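Local coordinates for protein pseudoalteromonas arctica PAMC 21717 (Pseudoalteromonas arctica, PDB 5YL7) that hydrolyses peptide bonds as a cold-active, calcium-binding serine protease of the subtilase family, probably through a Ser-His-Asp catalytic triad, at residues P3-F8 with G117-A122; D82-N87 with L133-G138; I147-G152 with P159-P164; V218-S223 with S238-A243. All blocks are in the same frame, centred on the assembly; numbering follows the deposited sequence.

Contact 1 (P3-F8 with G117-A122). With CA (calcium ion), chain C.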
loop_
_atom_site.group_PDB
_atom_site.type_symbol
_atom_site.label_atom_id
_atom_site.label_comp_id
_atom_site.label_asym_id
_atom_site.label_seq_id
_atom_site.Cartn_x
_atom_site.Cartn_y
_atom_site.Cartn_z
ATOM N N PRO A 3 9.675 13.343 13.317
ATOM C CA PRO A 3 9.714 14.414 12.371
ATOM C C PRO A 3 8.944 15.647 12.740
ATOM O O PRO A 3 8.114 15.597 13.576
ATOM C CB PRO A 3 9.242 13.768 11.112
ATOM C CG PRO A 3 8.339 12.757 11.554
ATOM C CD PRO A 3 8.880 12.188 12.871
ATOM N N ASN A 4 9.242 16.688 11.987
ATOM C CA ASN A 4 8.629 17.954 12.255
ATOM C C ASN A 4 7.326 18.302 11.550
ATOM O O ASN A 4 6.672 19.292 11.731
ATOM C CB ASN A 4 9.659 19.089 11.972
ATOM C CG ASN A 4 9.839 19.363 10.546
ATOM O OD1 ASN A 4 9.137 18.895 9.636
ATOM N ND2 ASN A 4 10.703 20.363 10.263
ATOM N N ASP A 5 6.807 17.273 10.810
ATOM C CA ASP A 5 5.607 17.525 10.059
ATOM C C ASP A 5 4.423 17.839 10.981
ATOM O O ASP A 5 4.209 17.082 11.922
ATOM C CB ASP A 5 5.338 16.307 9.140
ATOM C CG ASP A 5 6.533 15.972 8.298
ATOM O OD1 ASP A 5 7.479 15.407 8.852
ATOM O OD2 ASP A 5 6.615 16.325 7.104
ATOM N N PRO A 6 3.630 18.870 10.668
ATOM C CA PRO A 6 2.668 19.331 11.648
ATOM C C PRO A 6 1.531 18.371 11.877
ATOM O O PRO A 6 0.878 18.420 12.914
ATOM C CB PRO A 6 2.173 20.648 11.070
ATOM C CG PRO A 6 2.549 20.529 9.571
ATOM C CD PRO A 6 3.816 19.809 9.528
ATOM N N ARG A 7 1.205 17.493 10.920
ATOM C CA ARG A 7 0.195 16.476 11.136
ATOM C C ARG A 7 0.719 15.159 11.697
ATOM O O ARG A 7 -0.084 14.219 11.870
ATOM C CB ARG A 7 -0.602 16.234 9.850
ATOM C CG ARG A 7 -1.270 17.451 9.306
ATOM C CD ARG A 7 -2.295 18.015 10.178
ATOM N NE ARG A 7 -3.447 17.181 10.330
ATOM C CZ ARG A 7 -4.470 17.093 9.537
ATOM N NH1 ARG A 7 -4.547 17.733 8.380
ATOM N NH2 ARG A 7 -5.485 16.271 9.871
ATOM N N PHE A 8 1.984 15.008 11.979
ATOM C CA PHE A 8 2.534 13.774 12.559
ATOM C C PHE A 8 1.794 13.353 13.756
ATOM O O PHE A 8 1.486 12.168 13.919
ATOM C CB PHE A 8 4.016 13.918 12.850
ATOM C CG PHE A 8 4.606 12.695 13.462
ATOM C CD1 PHE A 8 4.900 11.550 12.740
ATOM C CD2 PHE A 8 4.814 12.688 14.830
ATOM C CE1 PHE A 8 5.403 10.448 13.411
ATOM C CE2 PHE A 8 5.311 11.612 15.465
ATOM C CZ PHE A 8 5.604 10.497 14.776
ATOM N N GLY A 117 2.314 19.188 6.262
ATOM C CA GLY A 117 1.504 17.957 6.057
ATOM C C GLY A 117 1.940 16.870 6.993
ATOM O O GLY A 117 2.097 17.003 8.217
ATOM N N VAL A 118 2.066 15.670 6.405
ATOM C CA VAL A 118 2.278 14.384 7.034
ATOM C C VAL A 118 3.656 13.800 6.911
ATOM O O VAL A 118 4.511 14.410 6.164
ATOM C CB VAL A 118 1.198 13.355 6.492
ATOM C CG1 VAL A 118 -0.210 13.768 6.852
ATOM C CG2 VAL A 118 1.345 13.212 5.003
ATOM N N ALA A 119 3.892 12.643 7.539
ATOM C CA ALA A 119 5.062 11.869 7.327
ATOM C C ALA A 119 4.742 10.561 6.624
ATOM O O ALA A 119 3.566 10.169 6.541
ATOM C CB ALA A 119 5.756 11.618 8.664
ATOM N N GLY A 120 5.780 9.949 6.088
ATOM C CA GLY A 120 5.679 8.646 5.437
ATOM C C GLY A 120 6.463 7.637 6.213
ATOM O O GLY A 120 7.414 7.926 6.951
ATOM N N VAL A 121 6.139 6.326 6.077
ATOM C CA VAL A 121 6.823 5.272 6.811
ATOM C C VAL A 121 8.242 5.125 6.358
ATOM O O VAL A 121 9.151 4.976 7.195
ATOM C CB VAL A 121 6.029 3.957 6.629
ATOM C CG1 VAL A 121 6.786 2.795 7.230
ATOM C CG2 VAL A 121 4.647 4.084 7.266
ATOM N N ALA A 122 8.464 5.058 5.057
ATOM C CA ALA A 122 9.793 4.923 4.457
ATOM C C ALA A 122 10.070 6.190 3.691
ATOM O O ALA A 122 10.176 6.207 2.474
ATOM C CB ALA A 122 9.912 3.693 3.598
HETATM CA CA CA C . 5.423 16.290 5.072
#
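Asp5 and Val118 meet through a calcium ion that both segments bind. The carboxylate oxygen OD2 of Asp5 lies 2.4 Å from the calcium, and the backbone O of Val118 coordinates it at the same distance. These two oxygens stand 3.0 Å apart, a spacing made tolerable by the cation between them. CG of Asp5 is anti to its carbonyl carbon (chi1 -53°), which carries the carboxylate over to the metal, while OD1 turns to a partner outside the two segments, Asn113. Asp49, Val111, Asn114 and Glu116 also bind the ion. The site fastens the N-terminal arm to the loop after helix 100-109, probably as in other subtilases.

A single direct hydrogen bond joins the two backbones: Arg7 N donates to Gly117 O at 2.9 Å. The type I turn from Asp5 to Phe8, closed by Phe8 N on Asp5 O, presents that N-H to the carbonyl. CB of Arg7 sits 3.2 Å from the same Gly117 O, but the bent arginine chain leads the guanidinium away to a salt bridge with Asp10.

Apolar contacts gather round Ala119, whose CB touches Pro3 CG at 4.0 Å and Phe8 CD1 at 4.2 Å. Beyond them Trp27 of helix 23-27 packs on both Pro3 and Phe8. CG1 of Val118 rests 3.9 Å from CB of Arg7, and Leu259 touches both side chains.

Contact 2 (D82-N87 with L133-G138); sequences DAVAAN and LGKCGG
The aliphatic part of Lys135 runs alongside Val84 and the backbone of Ala83. CB of Lys135 lies 3.9 Å from Val84 CG1, and its CE comes within 3.5 Å of Ala83 O. The bend at chi3 (71°) turns the outer part of the chain, whose ammonium NZ pairs with Glu88 in a salt bridge. Val84 CG1 also touches Cys136 SG at 4.0 Å. At the other end CB of Asp82 packs 3.6 Å from Gly134 O.

One water donates to both Asp82 OD2 and Gly134 O, each at 2.8 Å; a second donates to Asp82 O and accepts from Cys136 N at 2.9 Å. Asp82 OD2 is held as well by Ser98. Behind this layer, the type II turn from Gly134 to Gly137 fixes the lysine and cysteine at its corners. With an alanine in place of Lys135, Glu88 would probably lose its charged mate, the Ala83 carbonyl the methylenes beside it and Val84 part of its neighbour. The turn follows strand 126-131 and faces the loop before helix 100-109; Leu133 and Gly138 lie at a bound peptide, consistent with the substrate-binding edge of subtilases.

Direct contacts are made by carbon atoms, some against carbonyl oxygens, and polar links pass through water, so the strong ties fall to residues just past segment 82-87: Glu88, and Cys89 through its disulfide with Cys136.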
loop_
_atom_site.group_PDB
_atom_site.type_symbol
_atom_site.label_atom_id
_atom_site.label_comp_id
_atom_site.label_asym_id
_atom_site.label_seq_id
_atom_site.Cartn_x
_atom_site.Cartn_y
_atom_site.Cartn_z
ATOM N N ASP A 82 -11.350 8.253 -10.361
ATOM C CA ASP A 82 -12.133 6.990 -10.570
ATOM C C ASP A 82 -13.574 7.107 -10.182
ATOM O O ASP A 82 -14.286 6.090 -10.061
ATOM C CB ASP A 82 -11.409 5.783 -9.938
ATOM C CG ASP A 82 -11.380 5.853 -8.481
ATOM O OD1 ASP A 82 -11.990 6.760 -7.875
ATOM O OD2 ASP A 82 -10.734 5.045 -7.791
ATOM N N ALA A 83 -14.077 8.320 -10.037
ATOM C CA ALA A 83 -15.488 8.541 -9.788
ATOM C C ALA A 83 -16.324 7.862 -10.841
ATOM O O ALA A 83 -16.007 7.848 -12.007
ATOM C CB ALA A 83 -15.861 10.044 -9.794
ATOM N N VAL A 84 -17.465 7.332 -10.343
ATOM C CA VAL A 84 -18.444 6.656 -11.230
ATOM C C VAL A 84 -19.865 7.189 -10.915
ATOM O O VAL A 84 -20.231 7.400 -9.802
ATOM C CB VAL A 84 -18.339 5.111 -11.124
ATOM C CG1 VAL A 84 -17.112 4.615 -11.822
ATOM C CG2 VAL A 84 -18.459 4.659 -9.734
ATOM N N ALA A 85 -20.633 7.154 -11.985
ATOM C CA ALA A 85 -22.096 7.477 -11.864
ATOM C C ALA A 85 -22.824 6.248 -11.453
ATOM O O ALA A 85 -22.298 5.123 -11.606
ATOM C CB ALA A 85 -22.548 7.930 -13.192
ATOM N N ALA A 86 -24.070 6.441 -10.966
ATOM C CA ALA A 86 -24.905 5.289 -10.622
ATOM C C ALA A 86 -25.054 4.312 -11.804
ATOM O O ALA A 86 -25.125 4.741 -12.958
ATOM C CB ALA A 86 -26.324 5.774 -10.273
ATOM N N ASN A 87 -24.836 3.049 -11.489
ATOM C CA ASN A 87 -24.928 1.971 -12.517
ATOM C C ASN A 87 -23.907 1.961 -13.613
ATOM O O ASN A 87 -23.887 1.082 -14.469
ATOM C CB ASN A 87 -26.326 1.964 -13.206
ATOM C CG ASN A 87 -27.424 1.888 -12.230
ATOM O OD1 ASN A 87 -27.357 1.080 -11.342
ATOM N ND2 ASN A 87 -28.374 2.824 -12.300
ATOM N N LEU A 133 -5.688 0.449 -11.553
ATOM C CA LEU A 133 -7.114 0.588 -11.163
ATOM C C LEU A 133 -7.660 1.914 -11.663
ATOM O O LEU A 133 -7.016 2.963 -11.503
ATOM C CB LEU A 133 -7.304 0.558 -9.669
ATOM C CG LEU A 133 -6.665 -0.601 -8.886
ATOM C CD1 LEU A 133 -6.913 -0.421 -7.399
ATOM C CD2 LEU A 133 -7.240 -1.931 -9.337
ATOM N N GLY A 134 -8.825 1.863 -12.286
ATOM C CA GLY A 134 -9.567 3.033 -12.725
ATOM C C GLY A 134 -10.999 2.962 -12.399
ATOM O O GLY A 134 -11.422 2.455 -11.347
ATOM N N LYS A 135 -11.831 3.513 -13.302
ATOM C CA LYS A 135 -13.285 3.484 -13.013
ATOM C C LYS A 135 -13.809 2.052 -12.971
ATOM O O LYS A 135 -13.552 1.311 -13.961
ATOM C CB LYS A 135 -14.027 4.228 -14.102
ATOM C CG LYS A 135 -13.791 5.743 -14.066
ATOM C CD LYS A 135 -14.345 6.442 -15.291
ATOM C CE LYS A 135 -15.824 6.461 -15.267
ATOM N NZ LYS A 135 -16.399 7.249 -16.443
ATOM N N CYS A 136 -14.422 1.697 -11.888
ATOM C CA CYS A 136 -15.014 0.334 -11.679
ATOM C C CYS A 136 -13.944 -0.655 -11.290
ATOM O O CYS A 136 -14.315 -1.860 -11.046
ATOM C CB CYS A 136 -15.791 -0.205 -12.895
ATOM S SG CYS A 136 -17.074 0.932 -13.423
ATOM N N GLY A 137 -12.690 -0.288 -11.042
ATOM C CA GLY A 137 -11.677 -1.214 -10.569
ATOM C C GLY A 137 -10.653 -1.452 -11.622
ATOM O O GLY A 137 -10.257 -0.605 -12.385
ATOM N N GLY A 138 -10.067 -2.696 -11.631
ATOM C CA GLY A 138 -9.034 -3.099 -12.542
ATOM C C GLY A 138 -9.126 -4.539 -13.016
ATOM O O GLY A 138 -9.795 -5.315 -12.373
HETATM O O HOH W 1 -10.370 2.458 -8.788
HETATM O O HOH W 2 -14.503 3.377 -9.517
#

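Contact 3 (I147-G152 with P159-P164); sequences IIWASG and PANSNP
Trp149 and Asn161 meet where helix 140-150 ends in a Schellman motif at Gly152, whose positive phi turns the chain so that its CA lies 3.9 Å from Pro164 CB. The indole and the carboxamide are stacked with their planes only 5° apart. Asn161 CB sits over one face of the indole, 3.7 Å from the centroid of the five-membered ring, as a CH-pi contact, and the amide carries on across the six-membered ring.

Both flat groups are also pinned by hydrogen bonds. With its CG anti to the backbone N (chi1 -176°), Trp149 extends its ring so that NE1 donates in the ring plane to Pro159 O at 2.8 Å, nearly along the C=O axis. In return ND2 of Asn161 donates to Trp149 O at 2.9 Å, almost straight at 172°. Trp149 O is thus gripped twice, because Gly152 N reaches it from the opposite face of the carbonyl plane. The other end of the amide closes an Asx turn: Asn161 OD1 accepts from Asn163 N at 2.9 Å, which fixes the rotation of the group. A water held by ND2 of Asn161 also donates to Ala150 O and Asn163 O.

The loop packs against the end of helix 140-150 before the chain enters strand 167-170. Trp149 packs on Val128 and Val130 of strand 126-131, and Ile147 touches Ile168 of strand 167-170 and Ala185 of helix 180-191.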
loop_
_atom_site.group_PDB
_atom_site.type_symbol
_atom_site.label_atom_id
_atom_site.label_comp_id
_atom_site.label_asym_id
_atom_site.label_seq_id
_atom_site.Cartn_x
_atom_site.Cartn_y
_atom_site.Cartn_z
ATOM N N ILE A 147 2.599 -6.018 -11.860
ATOM C CA ILE A 147 3.517 -6.729 -10.930
ATOM C C ILE A 147 4.814 -7.076 -11.653
ATOM O O ILE A 147 5.908 -6.786 -11.156
ATOM C CB ILE A 147 2.868 -8.019 -10.428
ATOM C CG1 ILE A 147 1.601 -7.707 -9.546
ATOM C CG2 ILE A 147 3.845 -8.909 -9.736
ATOM C CD1 ILE A 147 0.725 -8.911 -9.258
ATOM N N ILE A 148 4.664 -7.633 -12.842
ATOM C CA ILE A 148 5.884 -8.008 -13.628
ATOM C C ILE A 148 6.773 -6.791 -13.887
ATOM O O ILE A 148 7.972 -6.793 -13.563
ATOM C CB ILE A 148 5.446 -8.676 -14.947
ATOM C CG1 ILE A 148 4.763 -10.006 -14.667
ATOM C CG2 ILE A 148 6.686 -8.859 -15.877
ATOM C CD1 ILE A 148 3.960 -10.492 -15.831
ATOM N N TRP A 149 6.139 -5.749 -14.450
ATOM C CA TRP A 149 6.938 -4.560 -14.822
ATOM C C TRP A 149 7.580 -3.898 -13.607
ATOM O O TRP A 149 8.692 -3.397 -13.638
ATOM C CB TRP A 149 6.030 -3.593 -15.624
ATOM C CG TRP A 149 6.742 -2.375 -16.138
ATOM C CD1 TRP A 149 7.482 -2.284 -17.323
ATOM C CD2 TRP A 149 6.849 -1.094 -15.516
ATOM N NE1 TRP A 149 7.958 -1.015 -17.423
ATOM C CE2 TRP A 149 7.646 -0.265 -16.340
ATOM C CE3 TRP A 149 6.378 -0.562 -14.322
ATOM C CZ2 TRP A 149 7.901 1.050 -16.036
ATOM C CZ3 TRP A 149 6.706 0.744 -14.031
ATOM C CH2 TRP A 149 7.468 1.526 -14.879
ATOM N N ALA A 150 6.800 -3.798 -12.516
ATOM C CA ALA A 150 7.253 -3.140 -11.312
ATOM C C ALA A 150 8.522 -3.772 -10.801
ATOM O O ALA A 150 9.401 -3.098 -10.248
ATOM C CB ALA A 150 6.243 -3.247 -10.226
ATOM N N SER A 151 8.640 -5.108 -10.975
ATOM C CA SER A 151 9.803 -5.856 -10.532
ATOM C C SER A 151 11.006 -5.760 -11.468
ATOM O O SER A 151 12.058 -6.362 -11.117
ATOM C CB SER A 151 9.433 -7.296 -10.304
ATOM O OG SER A 151 9.359 -8.064 -11.491
ATOM N N GLY A 152 10.827 -5.166 -12.631
ATOM C CA GLY A 152 11.902 -5.109 -13.634
ATOM C C GLY A 152 11.751 -6.182 -14.621
ATOM O O GLY A 152 12.716 -6.422 -15.446
ATOM N N PRO A 159 8.164 -0.027 -22.459
ATOM C CA PRO A 159 9.567 0.189 -22.266
ATOM C C PRO A 159 10.147 -0.428 -20.936
ATOM O O PRO A 159 9.365 -0.502 -19.793
ATOM C CB PRO A 159 9.713 1.723 -22.322
ATOM C CG PRO A 159 8.420 2.248 -22.815
ATOM C CD PRO A 159 7.378 1.191 -22.657
ATOM N N ALA A 160 11.373 -0.825 -20.890
ATOM C CA ALA A 160 11.914 -1.390 -19.702
ATOM C C ALA A 160 11.813 -0.427 -18.516
ATOM O O ALA A 160 11.954 0.765 -18.632
ATOM C CB ALA A 160 13.374 -1.749 -19.892
ATOM N N ASN A 161 11.503 -0.946 -17.340
ATOM C CA ASN A 161 11.464 -0.136 -16.115
ATOM C C ASN A 161 12.875 0.255 -15.656
ATOM O O ASN A 161 13.647 -0.618 -15.283
ATOM C CB ASN A 161 10.726 -0.924 -15.059
ATOM C CG ASN A 161 10.438 -0.112 -13.835
ATOM O OD1 ASN A 161 10.864 1.035 -13.641
ATOM N ND2 ASN A 161 9.734 -0.762 -12.884
ATOM N N SER A 162 13.176 1.549 -15.658
ATOM C CA SER A 162 14.433 1.948 -15.216
ATOM C C SER A 162 14.635 2.003 -13.708
ATOM O O SER A 162 15.746 2.203 -13.182
ATOM C CB SER A 162 14.960 3.225 -15.810
ATOM O OG SER A 162 14.133 4.125 -15.745
ATOM N N ASN A 163 13.532 1.790 -12.935
ATOM C CA ASN A 163 13.534 1.814 -11.525
ATOM C C ASN A 163 12.906 0.570 -10.944
ATOM O O ASN A 163 11.820 0.679 -10.282
ATOM C CB ASN A 163 12.845 3.077 -10.990
ATOM C CG ASN A 163 13.464 4.382 -11.513
ATOM O OD1 ASN A 163 14.548 4.677 -10.975
ATOM N ND2 ASN A 163 12.788 5.053 -12.394
ATOM N N PRO A 164 13.453 -0.590 -11.173
ATOM C CA PRO A 164 12.873 -1.809 -10.617
ATOM C C PRO A 164 12.717 -1.683 -9.112
ATOM O O PRO A 164 13.537 -1.141 -8.404
ATOM C CB PRO A 164 13.826 -2.950 -10.987
ATOM C CG PRO A 164 15.079 -2.189 -11.369
ATOM C CD PRO A 164 14.742 -0.832 -11.837
HETATM O O HOH W 3 9.160 -0.251 -10.058
HETATM O O HOH W 4 13.865 -3.329 -15.536
#

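Contact 4 (V218-S223 with S238-A243). With CA (calcium ion), chain F.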
loop_
_atom_site.group_PDB
_atom_site.type_symbol
_atom_site.label_atom_id
_atom_site.label_comp_id
_atom_site.label_asym_id
_atom_site.label_seq_id
_atom_site.Cartn_x
_atom_site.Cartn_y
_atom_site.Cartn_z
ATOM N N VAL A 218 3.505 -14.209 -0.744
ATOM C CA VAL A 218 3.176 -12.805 -0.481
ATOM C C VAL A 218 3.112 -12.575 0.974
ATOM O O VAL A 218 2.896 -13.483 1.773
ATOM C CB VAL A 218 1.847 -12.396 -1.171
ATOM C CG1 VAL A 218 1.861 -12.719 -2.670
ATOM C CG2 VAL A 218 0.633 -13.005 -0.548
ATOM N N VAL A 219 3.216 -11.303 1.350
ATOM C CA VAL A 219 3.000 -10.874 2.753
ATOM C C VAL A 219 1.572 -10.316 2.805
ATOM O O VAL A 219 1.311 -9.208 2.313
ATOM C CB VAL A 219 4.000 -9.816 3.192
ATOM C CG1 VAL A 219 3.814 -9.451 4.620
ATOM C CG2 VAL A 219 5.449 -10.265 2.905
ATOM N N ASN A 220 0.652 -11.088 3.379
ATOM C CA ASN A 220 -0.764 -10.729 3.428
ATOM C C ASN A 220 -1.061 -10.107 4.764
ATOM O O ASN A 220 -0.678 -10.640 5.837
ATOM C CB ASN A 220 -1.651 -11.966 3.204
ATOM C CG ASN A 220 -3.058 -11.581 2.859
ATOM O OD1 ASN A 220 -3.335 -10.540 2.332
ATOM N ND2 ASN A 220 -4.005 -12.528 3.135
ATOM N N VAL A 221 -1.688 -8.932 4.716
ATOM C CA VAL A 221 -1.740 -8.013 5.882
ATOM C C VAL A 221 -3.187 -7.775 6.304
ATOM O O VAL A 221 -4.019 -7.289 5.531
ATOM C CB VAL A 221 -1.099 -6.686 5.495
ATOM C CG1 VAL A 221 -1.114 -5.715 6.683
ATOM C CG2 VAL A 221 0.331 -6.895 5.020
ATOM N N ALA A 222 -3.424 -8.096 7.595
ATOM C CA ALA A 222 -4.705 -7.751 8.283
ATOM C C ALA A 222 -4.561 -6.369 8.888
ATOM O O ALA A 222 -3.486 -5.832 9.126
ATOM C CB ALA A 222 -5.026 -8.785 9.337
ATOM N N SER A 223 -5.714 -5.750 9.206
ATOM C CA SER A 223 -5.771 -4.423 9.745
ATOM C C SER A 223 -6.154 -4.367 11.209
ATOM O O SER A 223 -7.169 -5.052 11.570
ATOM C CB SER A 223 -6.783 -3.606 8.993
ATOM O OG SER A 223 -6.952 -2.325 9.606
ATOM N N SER A 238 -5.765 -18.143 8.271
ATOM C CA SER A 238 -4.456 -18.704 8.348
ATOM C C SER A 238 -3.412 -18.089 7.417
ATOM O O SER A 238 -2.242 -18.062 7.794
ATOM C CB SER A 238 -4.528 -20.237 8.021
ATOM O OG SER A 238 -5.492 -20.877 8.822
ATOM N N ASN A 239 -3.836 -17.535 6.297
ATOM C CA ASN A 239 -2.897 -16.969 5.390
ATOM C C ASN A 239 -2.541 -15.518 5.720
ATOM O O ASN A 239 -1.694 -14.927 5.049
ATOM C CB ASN A 239 -3.323 -17.093 3.937
ATOM C CG ASN A 239 -4.459 -16.241 3.544
ATOM O OD1 ASN A 239 -4.733 -15.201 4.213
ATOM N ND2 ASN A 239 -5.143 -16.504 2.458
ATOM N N ILE A 240 -3.041 -14.953 6.800
ATOM C CA ILE A 240 -2.553 -13.602 7.238
ATOM C C ILE A 240 -1.181 -13.849 7.799
ATOM O O ILE A 240 -0.951 -14.751 8.656
ATOM C CB ILE A 240 -3.445 -13.028 8.330
ATOM C CG1 ILE A 240 -4.916 -12.810 7.804
ATOM C CG2 ILE A 240 -2.866 -11.691 8.793
ATOM C CD1 ILE A 240 -5.128 -11.902 6.715
ATOM N N ASP A 241 -0.221 -13.015 7.347
ATOM C CA ASP A 241 1.121 -13.099 7.880
ATOM C C ASP A 241 1.344 -12.233 9.051
ATOM O O ASP A 241 1.970 -12.610 10.087
ATOM C CB ASP A 241 2.107 -12.727 6.765
ATOM C CG ASP A 241 2.064 -13.733 5.645
ATOM O OD1 ASP A 241 2.328 -14.964 5.941
ATOM O OD2 ASP A 241 1.808 -13.423 4.462
ATOM N N VAL A 242 0.889 -10.966 8.980
ATOM C CA VAL A 242 1.060 -9.913 10.004
ATOM C C VAL A 242 -0.133 -8.983 9.964
ATOM O O VAL A 242 -0.907 -9.001 9.004
ATOM C CB VAL A 242 2.348 -9.085 9.776
ATOM C CG1 VAL A 242 3.607 -9.962 9.807
ATOM C CG2 VAL A 242 2.276 -8.318 8.463
ATOM N N ALA A 243 -0.252 -8.159 11.005
ATOM C CA ALA A 243 -1.185 -7.080 11.018
ATOM C C ALA A 243 -0.498 -5.750 11.091
ATOM O O ALA A 243 0.619 -5.647 11.593
ATOM C CB ALA A 243 -2.141 -7.227 12.183
HETATM CA CA CA F . 2.701 -15.286 3.219
HETATM O O HOH W 5 1.696 -16.172 1.065
HETATM O O HOH W 6 0.320 -15.818 3.452
HETATM O O HOH W 7 1.049 -16.761 5.039
HETATM O O HOH W 8 3.093 -17.473 4.077
HETATM O O HOH W 9 4.505 -16.124 1.659
#
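Asn220 and Asp241 form the tight centre of this contact through a reciprocal pair of hydrogen bonds. Asn220 N donates to Asp241 OD2 at 2.8 Å, using the anti lone pair of that oxygen, and Asp241 N returns a bond to Asn220 O at 2.9 Å. Further on the two chains become parallel strands: Ala222 N donates to Val242 O at 3.0 Å. The methyl of Ala222 presses on Ile240 CG2 at 3.7 Å and lies on the same face of the sheet as Ala243, while Val221 and Val242 share the other face and touch through their CG2 atoms.

The end at Val218 is looser and wet. There a calcium ion is bound by Val218 O at 2.3 Å and by both carboxylate oxygens of Asp241, OD2 the nearer at 2.4 Å. Glu307 joins them, and waters fill much of the remaining shell, some of them in doubtful positions. Asp241 OD2 thus serves metal and backbone N-H together, and Lys311 holds OD1.

Beside this site Asn220 ND2 donates to Asn239 OD1 at 3.0 Å, arriving above the carbonyl plane with the amides turned 69° apart; Ser207 bonds to the same oxygen. A leucine at Asn239 would probably leave the Asn220 amide and the Ser207 hydroxyl without their shared acceptor.

In the fold, strand 219-224 lies between strand 195-199 and the outermost strand 242-245 of the parallel subtilase sheet. Helix 280-297 packs on Val219 and Val221, and helix 303-312 brings Glu307 and Lys311.

From the N terminus, contact 1 closes a long loop, fastening the opening arm to the loop between helix 100-109 and strand 126-131. Contact 2 crosses it along the chain: segment 82-87 falls inside the span of contact 1, and its partner 133-138 lies beyond, after strand 126-131. The remaining two follow in series as short closures. Contact 3 closes the loop between helix 140-150 and strand 167-170, and contact 4 pairs the last two strands of the parallel sheet. None touches another; contacts 3 and 4 come nearest, about 8 Å between nearest atoms, whereas the centres of contacts 1 and 2 lie 31 Å apart.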